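Local atomic coordinates of putative iron-regulated protein A (Parabacteroides distasonis ATCC 8503, PDB entry 4ECG), a protein that is an imelysin-like, calcium-binding bacterial protein of the peptidase M75 family, a putative iron-regulated protein and putative metalloendopeptidase whose precise role is not established. Residues L95-Q103 / D203-M212; W282-V293 / I338-R349. One frame throughout, in Å; residues are numbered along the deposited sequence.

Contact 1: L95-Q103 / D203-M212; sequences LFGVADLAQ and DVPSSYAEAM
Gly-97 sets its CA over one face of the Tyr-208 ring, 3.5 Å from the centroid and 19° off the normal, a CH-pi contact. A CB on Gly-97 would run into Tyr-208 CE2 and, at these backbone angles, also press on the carbonyl oxygen of Phe-96. A first torsion of -164° turns the Tyr-208 ring away from its own N and across to Gly-97.

The rest is apolar packing, and no hydrogen bond crosses. Phe-96 CE1 meets the selenium of selenomethionine Met-212 at 3.8 Å, an oblique Met-aromatic contact, while Phe-96 CD1 lies 4.1 Å from Tyr-208 CE2. Farther along, Val-98 splits its branches: CG2 sits 4.0 Å from Tyr-208 CB, and CG1 faces CG2 of Val-204, which also touches Ala-102 CB. Replacing Tyr-208 with an alanine would probably open a gap over Gly-97 and take from Phe-96 CD1 its tyrosine neighbour.

The contact packs a loop and short helix 98-101 on the start of helix 208-214, capped by Ser-207, with the Tyr-208 side chain about 9 Å from a bound calcium ion. Trp-195 of helix 171-196 meets the Tyr-208 ring edge-to-face, Leu-231 of helix 225-233 touches Phe-96 and Tyr-208, and helix 29-68 reaches Phe-96 through Phe-39.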
loop_
_atom_site.group_PDB
_atom_site.type_symbol
_atom_site.label_atom_id
_atom_site.label_comp_id
_atom_site.label_asym_id
_atom_site.label_seq_id
_atom_site.Cartn_x
_atom_site.Cartn_y
_atom_site.Cartn_z
ATOM N N LEU A 95 -5.208 4.502 3.858
ATOM C CA LEU A 95 -5.380 3.376 4.767
ATOM C C LEU A 95 -6.335 3.758 5.885
ATOM O O LEU A 95 -6.718 2.899 6.703
ATOM C CB LEU A 95 -4.045 2.956 5.374
ATOM C CG LEU A 95 -3.167 2.149 4.438
ATOM C CD1 LEU A 95 -1.764 2.167 5.030
ATOM C CD2 LEU A 95 -3.762 0.737 4.270
ATOM N N PHE A 96 -6.720 5.028 5.941
ATOM C CA PHE A 96 -7.774 5.430 6.885
ATOM C C PHE A 96 -9.069 4.760 6.528
ATOM O O PHE A 96 -9.222 4.284 5.423
ATOM C CB PHE A 96 -7.962 6.936 6.975
ATOM C CG PHE A 96 -8.109 7.621 5.673
ATOM C CD1 PHE A 96 -9.330 7.713 5.062
ATOM C CD2 PHE A 96 -7.006 8.219 5.056
ATOM C CE1 PHE A 96 -9.481 8.418 3.865
ATOM C CE2 PHE A 96 -7.132 8.892 3.843
ATOM C CZ PHE A 96 -8.378 9.007 3.251
ATOM N N GLY A 97 -10.007 4.737 7.466
ATOM C CA GLY A 97 -11.294 4.134 7.187
ATOM C C GLY A 97 -11.225 2.637 7.376
ATOM O O GLY A 97 -10.712 2.172 8.365
ATOM N N VAL A 98 -11.758 1.866 6.448
ATOM C CA VAL A 98 -12.006 0.464 6.744
ATOM C C VAL A 98 -10.676 -0.299 6.940
ATOM O O VAL A 98 -10.557 -1.123 7.836
ATOM C CB VAL A 98 -12.924 -0.180 5.664
ATOM C CG1 VAL A 98 -13.251 -1.637 5.997
ATOM C CG2 VAL A 98 -14.220 0.579 5.512
ATOM N N ALA A 99 -9.679 -0.010 6.111
ATOM C CA ALA A 99 -8.390 -0.692 6.209
ATOM C C ALA A 99 -7.824 -0.602 7.657
ATOM O O ALA A 99 -7.386 -1.598 8.243
ATOM C CB ALA A 99 -7.400 -0.160 5.173
ATOM N N ASP A 100 -7.880 0.597 8.221
ATOM C CA ASP A 100 -7.477 0.863 9.597
ATOM C C ASP A 100 -8.448 0.243 10.600
ATOM O O ASP A 100 -8.048 -0.501 11.465
ATOM C CB ASP A 100 -7.397 2.382 9.833
ATOM C CG ASP A 100 -6.920 2.743 11.230
ATOM O OD1 ASP A 100 -5.749 2.466 11.516
ATOM O OD2 ASP A 100 -7.687 3.333 12.016
ATOM N N LEU A 101 -9.730 0.530 10.457
ATOM C CA LEU A 101 -10.695 0.227 11.494
ATOM C C LEU A 101 -10.943 -1.277 11.721
ATOM O O LEU A 101 -11.181 -1.723 12.875
ATOM C CB LEU A 101 -12.019 0.993 11.204
ATOM C CG LEU A 101 -11.973 2.522 11.507
ATOM C CD1 LEU A 101 -13.300 3.136 11.092
ATOM C CD2 LEU A 101 -11.616 2.870 12.988
ATOM N N ALA A 102 -10.897 -2.054 10.634
ATOM C CA ALA A 102 -11.218 -3.501 10.706
ATOM C C ALA A 102 -9.931 -4.262 10.630
ATOM O O ALA A 102 -9.925 -5.433 10.399
ATOM C CB ALA A 102 -12.170 -3.921 9.603
ATOM N N GLN A 103 -8.826 -3.561 10.811
ATOM C CA GLN A 103 -7.530 -4.203 10.956
ATOM C C GLN A 103 -7.064 -4.897 9.680
ATOM O O GLN A 103 -6.263 -5.797 9.758
ATOM C CB GLN A 103 -7.586 -5.232 12.070
ATOM C CG GLN A 103 -8.060 -4.698 13.413
ATOM C CD GLN A 103 -6.890 -4.131 14.127
ATOM O OE1 GLN A 103 -6.344 -3.094 13.698
ATOM N NE2 GLN A 103 -6.416 -4.857 15.157
ATOM N N ASP A 203 -17.199 -2.095 14.549
ATOM C CA ASP A 203 -16.133 -1.226 14.001
ATOM C C ASP A 203 -16.475 -0.501 12.644
ATOM O O ASP A 203 -15.960 0.568 12.339
ATOM C CB ASP A 203 -14.873 -2.064 13.720
ATOM C CG ASP A 203 -14.282 -2.732 14.948
ATOM O OD1 ASP A 203 -14.486 -2.300 16.103
ATOM O OD2 ASP A 203 -13.540 -3.697 14.698
ATOM N N VAL A 204 -17.277 -1.146 11.810
ATOM C CA VAL A 204 -17.640 -0.618 10.496
ATOM C C VAL A 204 -19.125 -0.847 10.269
ATOM O O VAL A 204 -19.524 -1.766 9.546
ATOM C CB VAL A 204 -16.852 -1.312 9.361
ATOM C CG1 VAL A 204 -17.287 -0.733 8.022
ATOM C CG2 VAL A 204 -15.348 -1.194 9.600
ATOM N N PRO A 205 -19.962 -0.020 10.915
ATOM C CA PRO A 205 -21.393 -0.250 10.821
ATOM C C PRO A 205 -21.994 0.130 9.494
ATOM O O PRO A 205 -22.812 -0.587 8.995
ATOM C CB PRO A 205 -21.974 0.631 11.944
ATOM C CG PRO A 205 -20.913 1.645 12.256
ATOM C CD PRO A 205 -19.612 0.969 11.955
ATOM N N SER A 206 -21.602 1.273 8.957
ATOM C CA SER A 206 -22.251 1.859 7.773
ATOM C C SER A 206 -21.200 2.209 6.683
ATOM O O SER A 206 -20.008 2.048 6.861
ATOM C CB SER A 206 -23.069 3.084 8.185
ATOM O OG SER A 206 -22.238 4.095 8.737
ATOM N N SER A 207 -21.659 2.667 5.545
ATOM C CA SER A 207 -20.761 2.943 4.439
ATOM C C SER A 207 -19.721 4.009 4.784
ATOM O O SER A 207 -20.065 5.065 5.263
ATOM C CB SER A 207 -21.583 3.387 3.231
ATOM O OG SER A 207 -20.741 3.881 2.207
ATOM N N TYR A 208 -18.448 3.729 4.536
ATOM C CA TYR A 208 -17.410 4.701 4.861
ATOM C C TYR A 208 -17.422 5.740 3.799
ATOM O O TYR A 208 -17.162 6.886 4.105
ATOM C CB TYR A 208 -16.003 4.078 5.009
ATOM C CG TYR A 208 -15.024 5.009 5.714
ATOM C CD1 TYR A 208 -14.994 5.093 7.086
ATOM C CD2 TYR A 208 -14.162 5.838 4.977
ATOM C CE1 TYR A 208 -14.114 5.970 7.721
ATOM C CE2 TYR A 208 -13.271 6.718 5.596
ATOM C CZ TYR A 208 -13.250 6.788 6.979
ATOM O OH TYR A 208 -12.375 7.685 7.612
ATOM N N ALA A 209 -17.723 5.340 2.553
ATOM C CA ALA A 209 -17.760 6.284 1.443
ATOM C C ALA A 209 -18.804 7.354 1.726
ATOM O O ALA A 209 -18.572 8.545 1.462
ATOM C CB ALA A 209 -18.058 5.592 0.100
ATOM N N GLU A 210 -19.953 6.936 2.231
ATOM C CA GLU A 210 -21.035 7.860 2.487
ATOM C C GLU A 210 -20.689 8.774 3.657
ATOM O O GLU A 210 -20.892 9.989 3.580
ATOM C CB GLU A 210 -22.352 7.115 2.728
ATOM C CG GLU A 210 -22.969 6.482 1.469
ATOM C CD GLU A 210 -23.245 7.478 0.312
ATOM O OE1 GLU A 210 -23.783 8.616 0.560
ATOM O OE2 GLU A 210 -22.924 7.104 -0.858
ATOM N N ALA A 211 -20.144 8.219 4.738
ATOM C CA ALA A 211 -19.756 9.052 5.874
ATOM C C ALA A 211 -18.727 10.067 5.412
ATOM O O ALA A 211 -18.802 11.255 5.798
ATOM C CB ALA A 211 -19.194 8.217 6.989
HETATM N N MSE A 212 -17.780 9.649 4.556
HETATM C CA MSE A 212 -16.851 10.655 4.016
HETATM C C MSE A 212 -17.540 11.700 3.120
HETATM O O MSE A 212 -17.233 12.903 3.250
HETATM C CB MSE A 212 -15.616 10.065 3.346
HETATM C CG MSE A 212 -14.305 10.335 4.137
HETATM SE SE MSE A 212 -12.883 9.939 3.021
HETATM C CE MSE A 212 -12.004 11.609 3.184
#

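Contact 2: W282-V293 / I338-R349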
loop_
_atom_site.group_PDB
_atom_site.type_symbol
_atom_site.label_atom_id
_atom_site.label_comp_id
_atom_site.label_asym_id
_atom_site.label_seq_id
_atom_site.Cartn_x
_atom_site.Cartn_y
_atom_site.Cartn_z
ATOM N N TRP A 282 10.708 -10.247 -5.717
ATOM C CA TRP A 282 11.314 -9.029 -6.322
ATOM C C TRP A 282 10.234 -8.053 -6.752
ATOM O O TRP A 282 10.195 -7.641 -7.891
ATOM C CB TRP A 282 12.203 -9.367 -7.537
ATOM C CG TRP A 282 13.426 -10.228 -7.271
ATOM C CD1 TRP A 282 13.748 -10.924 -6.109
ATOM C CD2 TRP A 282 14.536 -10.551 -8.209
ATOM N NE1 TRP A 282 14.922 -11.608 -6.260
ATOM C CE2 TRP A 282 15.447 -11.420 -7.477
ATOM C CE3 TRP A 282 14.825 -10.232 -9.529
ATOM C CZ2 TRP A 282 16.607 -11.927 -8.051
ATOM C CZ3 TRP A 282 15.987 -10.750 -10.117
ATOM C CH2 TRP A 282 16.859 -11.579 -9.399
ATOM N N ASN A 283 9.313 -7.710 -5.858
ATOM C CA ASN A 283 8.247 -6.795 -6.194
ATOM C C ASN A 283 8.438 -5.506 -5.437
ATOM O O ASN A 283 7.553 -4.682 -5.423
ATOM C CB ASN A 283 6.857 -7.415 -5.898
ATOM C CG ASN A 283 5.775 -7.055 -6.940
ATOM O OD1 ASN A 283 5.755 -7.560 -8.089
ATOM N ND2 ASN A 283 4.805 -6.263 -6.498
ATOM N N SER A 284 9.598 -5.297 -4.851
ATOM C CA SER A 284 9.720 -4.230 -3.859
ATOM C C SER A 284 9.624 -2.847 -4.493
ATOM O O SER A 284 8.798 -1.999 -4.067
ATOM C CB SER A 284 11.014 -4.383 -3.088
ATOM O OG SER A 284 11.238 -5.770 -2.844
ATOM N N LEU A 285 10.450 -2.627 -5.508
ATOM C CA LEU A 285 10.436 -1.346 -6.236
ATOM C C LEU A 285 9.102 -1.061 -6.902
ATOM O O LEU A 285 8.673 0.074 -6.891
ATOM C CB LEU A 285 11.581 -1.246 -7.256
ATOM C CG LEU A 285 12.989 -1.256 -6.620
ATOM C CD1 LEU A 285 14.067 -1.356 -7.689
ATOM C CD2 LEU A 285 13.191 -0.059 -5.682
ATOM N N ASP A 286 8.431 -2.054 -7.467
ATOM C CA ASP A 286 7.055 -1.815 -7.985
ATOM C C ASP A 286 6.128 -1.384 -6.822
ATOM O O ASP A 286 5.335 -0.436 -6.953
ATOM C CB ASP A 286 6.433 -3.065 -8.670
ATOM C CG ASP A 286 6.959 -3.314 -10.069
ATOM O OD1 ASP A 286 7.062 -2.362 -10.863
ATOM O OD2 ASP A 286 7.235 -4.496 -10.373
ATOM N N ASP A 287 6.244 -2.049 -5.674
ATOM C CA ASP A 287 5.435 -1.657 -4.510
ATOM C C ASP A 287 5.676 -0.198 -4.170
ATOM O O ASP A 287 4.734 0.585 -4.063
ATOM C CB ASP A 287 5.747 -2.500 -3.289
ATOM C CG ASP A 287 5.308 -3.994 -3.420
ATOM O OD1 ASP A 287 4.590 -4.373 -4.380
ATOM O OD2 ASP A 287 5.706 -4.774 -2.529
ATOM N N TYR A 288 6.946 0.186 -4.038
ATOM C CA TYR A 288 7.235 1.523 -3.542
ATOM C C TYR A 288 6.758 2.602 -4.505
ATOM O O TYR A 288 6.161 3.588 -4.082
ATOM C CB TYR A 288 8.703 1.730 -3.208
ATOM C CG TYR A 288 9.400 0.651 -2.372
ATOM C CD1 TYR A 288 8.734 -0.092 -1.430
ATOM C CD2 TYR A 288 10.744 0.423 -2.535
ATOM C CE1 TYR A 288 9.383 -1.067 -0.673
ATOM C CE2 TYR A 288 11.407 -0.532 -1.777
ATOM C CZ TYR A 288 10.711 -1.293 -0.870
ATOM O OH TYR A 288 11.381 -2.276 -0.197
ATOM N N LYS A 289 7.028 2.411 -5.794
ATOM C CA LYS A 289 6.476 3.234 -6.847
ATOM C C LYS A 289 4.957 3.284 -6.750
ATOM O O LYS A 289 4.355 4.374 -6.890
ATOM C CB LYS A 289 6.907 2.713 -8.259
ATOM C CG LYS A 289 6.255 3.414 -9.446
ATOM C CD LYS A 289 6.123 2.504 -10.669
ATOM C CE LYS A 289 4.860 1.664 -10.608
ATOM N NZ LYS A 289 4.832 0.641 -11.675
ATOM N N ASN A 290 4.319 2.123 -6.543
ATOM C CA ASN A 290 2.845 2.140 -6.521
ATOM C C ASN A 290 2.308 2.916 -5.302
ATOM O O ASN A 290 1.313 3.630 -5.426
ATOM C CB ASN A 290 2.254 0.743 -6.639
ATOM C CG ASN A 290 2.262 0.231 -8.077
ATOM O OD1 ASN A 290 1.902 0.971 -9.020
ATOM N ND2 ASN A 290 2.590 -1.067 -8.247
ATOM N N ASN A 291 2.979 2.795 -4.159
ATOM C CA ASN A 291 2.658 3.630 -3.024
ATOM C C ASN A 291 2.700 5.153 -3.312
ATOM O O ASN A 291 1.910 5.934 -2.764
ATOM C CB ASN A 291 3.640 3.391 -1.902
ATOM C CG ASN A 291 3.586 1.998 -1.313
ATOM O OD1 ASN A 291 4.600 1.529 -0.776
ATOM N ND2 ASN A 291 2.422 1.335 -1.384
ATOM N N ILE A 292 3.617 5.595 -4.160
ATOM C CA ILE A 292 3.651 7.021 -4.482
ATOM C C ILE A 292 2.610 7.300 -5.566
ATOM O O ILE A 292 2.015 8.338 -5.556
ATOM C CB ILE A 292 5.053 7.463 -4.877
ATOM C CG1 ILE A 292 6.042 7.089 -3.768
ATOM C CG2 ILE A 292 5.067 8.946 -5.194
ATOM C CD1 ILE A 292 5.746 7.643 -2.360
ATOM N N VAL A 293 2.309 6.343 -6.439
ATOM C CA VAL A 293 1.204 6.519 -7.418
ATOM C C VAL A 293 -0.100 6.742 -6.634
ATOM O O VAL A 293 -0.923 7.530 -7.014
ATOM C CB VAL A 293 1.118 5.391 -8.510
ATOM C CG1 VAL A 293 -0.085 5.553 -9.429
ATOM C CG2 VAL A 293 2.305 5.438 -9.419
ATOM N N ILE A 338 8.796 9.386 -7.733
ATOM C CA ILE A 338 8.567 8.207 -8.574
ATOM C C ILE A 338 9.784 7.947 -9.452
ATOM O O ILE A 338 10.238 6.826 -9.581
ATOM C CB ILE A 338 7.309 8.383 -9.475
ATOM C CG1 ILE A 338 6.041 8.423 -8.640
ATOM C CG2 ILE A 338 7.158 7.269 -10.511
ATOM C CD1 ILE A 338 4.817 9.040 -9.366
ATOM N N ASP A 339 10.292 8.982 -10.100
ATOM C CA ASP A 339 11.462 8.791 -10.959
ATOM C C ASP A 339 12.670 8.267 -10.136
ATOM O O ASP A 339 13.420 7.420 -10.629
ATOM C CB ASP A 339 11.831 10.090 -11.729
ATOM C CG ASP A 339 10.776 10.487 -12.824
ATOM O OD1 ASP A 339 9.764 9.799 -13.119
ATOM O OD2 ASP A 339 10.972 11.539 -13.400
ATOM N N ALA A 340 12.856 8.776 -8.900
ATOM C CA ALA A 340 13.976 8.384 -8.029
ATOM C C ALA A 340 13.799 6.920 -7.587
ATOM O O ALA A 340 14.723 6.161 -7.608
ATOM C CB ALA A 340 14.073 9.301 -6.821
ATOM N N ILE A 341 12.582 6.528 -7.256
ATOM C CA ILE A 341 12.334 5.157 -6.890
ATOM C C ILE A 341 12.672 4.271 -8.082
ATOM O O ILE A 341 13.435 3.352 -7.891
ATOM C CB ILE A 341 10.906 4.892 -6.375
ATOM C CG1 ILE A 341 10.680 5.619 -5.043
ATOM C CG2 ILE A 341 10.698 3.398 -6.237
ATOM C CD1 ILE A 341 9.236 5.822 -4.585
ATOM N N ASN A 342 12.171 4.592 -9.290
ATOM C CA ASN A 342 12.423 3.807 -10.511
ATOM C C ASN A 342 13.911 3.708 -10.929
ATOM O O ASN A 342 14.297 2.774 -11.599
ATOM C CB ASN A 342 11.626 4.351 -11.720
ATOM C CG ASN A 342 10.118 4.132 -11.624
ATOM O OD1 ASN A 342 9.645 3.310 -10.864
ATOM N ND2 ASN A 342 9.361 4.908 -12.403
ATOM N N ALA A 343 14.731 4.676 -10.550
ATOM C CA ALA A 343 16.138 4.687 -10.925
ATOM C C ALA A 343 16.965 3.759 -10.019
ATOM O O ALA A 343 18.114 3.419 -10.371
ATOM C CB ALA A 343 16.708 6.128 -10.906
ATOM N N ILE A 344 16.424 3.375 -8.857
ATOM C CA ILE A 344 17.125 2.392 -7.973
ATOM C C ILE A 344 17.298 1.083 -8.712
ATOM O O ILE A 344 16.403 0.623 -9.438
ATOM C CB ILE A 344 16.442 2.115 -6.600
ATOM C CG1 ILE A 344 16.384 3.415 -5.766
ATOM C CG2 ILE A 344 17.212 1.046 -5.817
ATOM C CD1 ILE A 344 15.386 3.428 -4.647
ATOM N N GLY A 345 18.461 0.479 -8.497
ATOM C CA GLY A 345 18.812 -0.746 -9.172
ATOM C C GLY A 345 17.894 -1.895 -8.810
ATOM O O GLY A 345 17.618 -2.124 -7.669
ATOM N N TYR A 346 17.479 -2.651 -9.817
ATOM C CA TYR A 346 16.534 -3.740 -9.678
ATOM C C TYR A 346 17.235 -5.065 -9.714
ATOM O O TYR A 346 18.147 -5.273 -10.530
ATOM C CB TYR A 346 15.526 -3.700 -10.840
ATOM C CG TYR A 346 14.628 -4.930 -10.935
ATOM C CD1 TYR A 346 13.427 -4.988 -10.254
ATOM C CD2 TYR A 346 15.003 -6.036 -11.702
ATOM C CE1 TYR A 346 12.607 -6.112 -10.364
ATOM C CE2 TYR A 346 14.192 -7.159 -11.806
ATOM C CZ TYR A 346 13.005 -7.183 -11.137
ATOM O OH TYR A 346 12.204 -8.248 -11.249
ATOM N N PRO A 347 16.801 -5.999 -8.865
ATOM C CA PRO A 347 15.799 -5.833 -7.829
ATOM C C PRO A 347 16.455 -5.148 -6.634
ATOM O O PRO A 347 17.668 -5.223 -6.506
ATOM C CB PRO A 347 15.457 -7.266 -7.488
ATOM C CG PRO A 347 16.781 -7.981 -7.595
ATOM C CD PRO A 347 17.481 -7.303 -8.755
ATOM N N PHE A 348 15.669 -4.530 -5.753
ATOM C CA PHE A 348 16.192 -3.803 -4.534
ATOM C C PHE A 348 16.972 -4.728 -3.640
ATOM O O PHE A 348 17.984 -4.352 -3.083
ATOM C CB PHE A 348 15.018 -3.289 -3.728
ATOM C CG PHE A 348 15.363 -2.332 -2.600
ATOM C CD1 PHE A 348 16.352 -1.360 -2.736
ATOM C CD2 PHE A 348 14.621 -2.358 -1.435
ATOM C CE1 PHE A 348 16.594 -0.466 -1.721
ATOM C CE2 PHE A 348 14.854 -1.468 -0.406
ATOM C CZ PHE A 348 15.840 -0.520 -0.552
ATOM N N ARG A 349 16.510 -5.954 -3.483
ATOM C CA ARG A 349 17.304 -6.891 -2.654
ATOM C C ARG A 349 18.726 -7.158 -3.064
ATOM O O ARG A 349 19.466 -7.685 -2.236
ATOM C CB ARG A 349 16.575 -8.223 -2.390
ATOM C CG ARG A 349 16.272 -9.062 -3.605
ATOM C CD ARG A 349 17.418 -9.906 -4.037
ATOM N NE ARG A 349 17.457 -11.183 -3.383
ATOM C CZ ARG A 349 18.429 -11.607 -2.579
ATOM N NH1 ARG A 349 19.439 -10.830 -2.221
ATOM N NH2 ARG A 349 18.386 -12.855 -2.147
HETATM O O HOH W 1 13.642 -6.669 -3.933
#
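Trp-282 lays its indole over Pro-347, whose CG stands 3.5 Å from the centroid of the six-membered ring, a CH-pi contact over the face. From the backbone outward, Trp-282 CB touches Pro-347 CB, then CG and CD2 sit on the same proline, while CD1 faces Arg-349 CG. CE3, still against the proline, also lies 3.7 Å from Tyr-346 OH at the indole edge, in an offset edge-to-face pair that points this edge at the Tyr-346 face, planes at 81°. At the far end CZ2, CZ3 and CH2 still meet Pro-347 CG. NE1 comes near Arg-349 CD, but its hydrogen bond goes to Asp-158, which also takes a salt bridge from Arg-349 NE; Arg-349 NH1 bonds Ala-265 O.

Tyr-288 directs its edge at the face of Phe-348, an offset edge-to-face pair, with Tyr-288 OH 3.5 Å from Phe-348 CD2. Between the two aromatic pairs Leu-285 CD1 nestles against the carbonyl oxygens of Ile-344 and Gly-345. A water donates to Ser-284 OG, which also bonds Glu-277 O, and accepts from Arg-349 N.

Ile-341 is a knob among Leu-285, Tyr-288, Lys-289 and Ile-292, its CD1 3.5 Å from Ile-292 CG1.

Segments 284-293 and 338-343 run antiparallel, axes 9.3 Å apart at 178°: a helix pair with one knob-into-hole, as in helical bundles, continued by an aromatic-proline cluster with a cis peptide before Pro-347.

Overall arrangement
Coming from the N terminus, the chain runs through the long helices 29-68 and 71-89 before it reaches 95-103. About a hundred residues on, after helix 171-196, segment 203-212 returns to close contact 1. Only then does contact 2 open, at 282-293, and the shorter excursion of 44 residues, mostly helix, ends when 338-349 comes back. The two loops therefore follow one another in series, neither nesting nor crossing. The centres of contact 1 and contact 2 are about 29 Å apart, on opposite sides of the chain's centre. Contact 1 ties a short-helix connection to the start of helix 208-214; contact 2 joins helices 284-300 and 324-343 within the same imelysin family region.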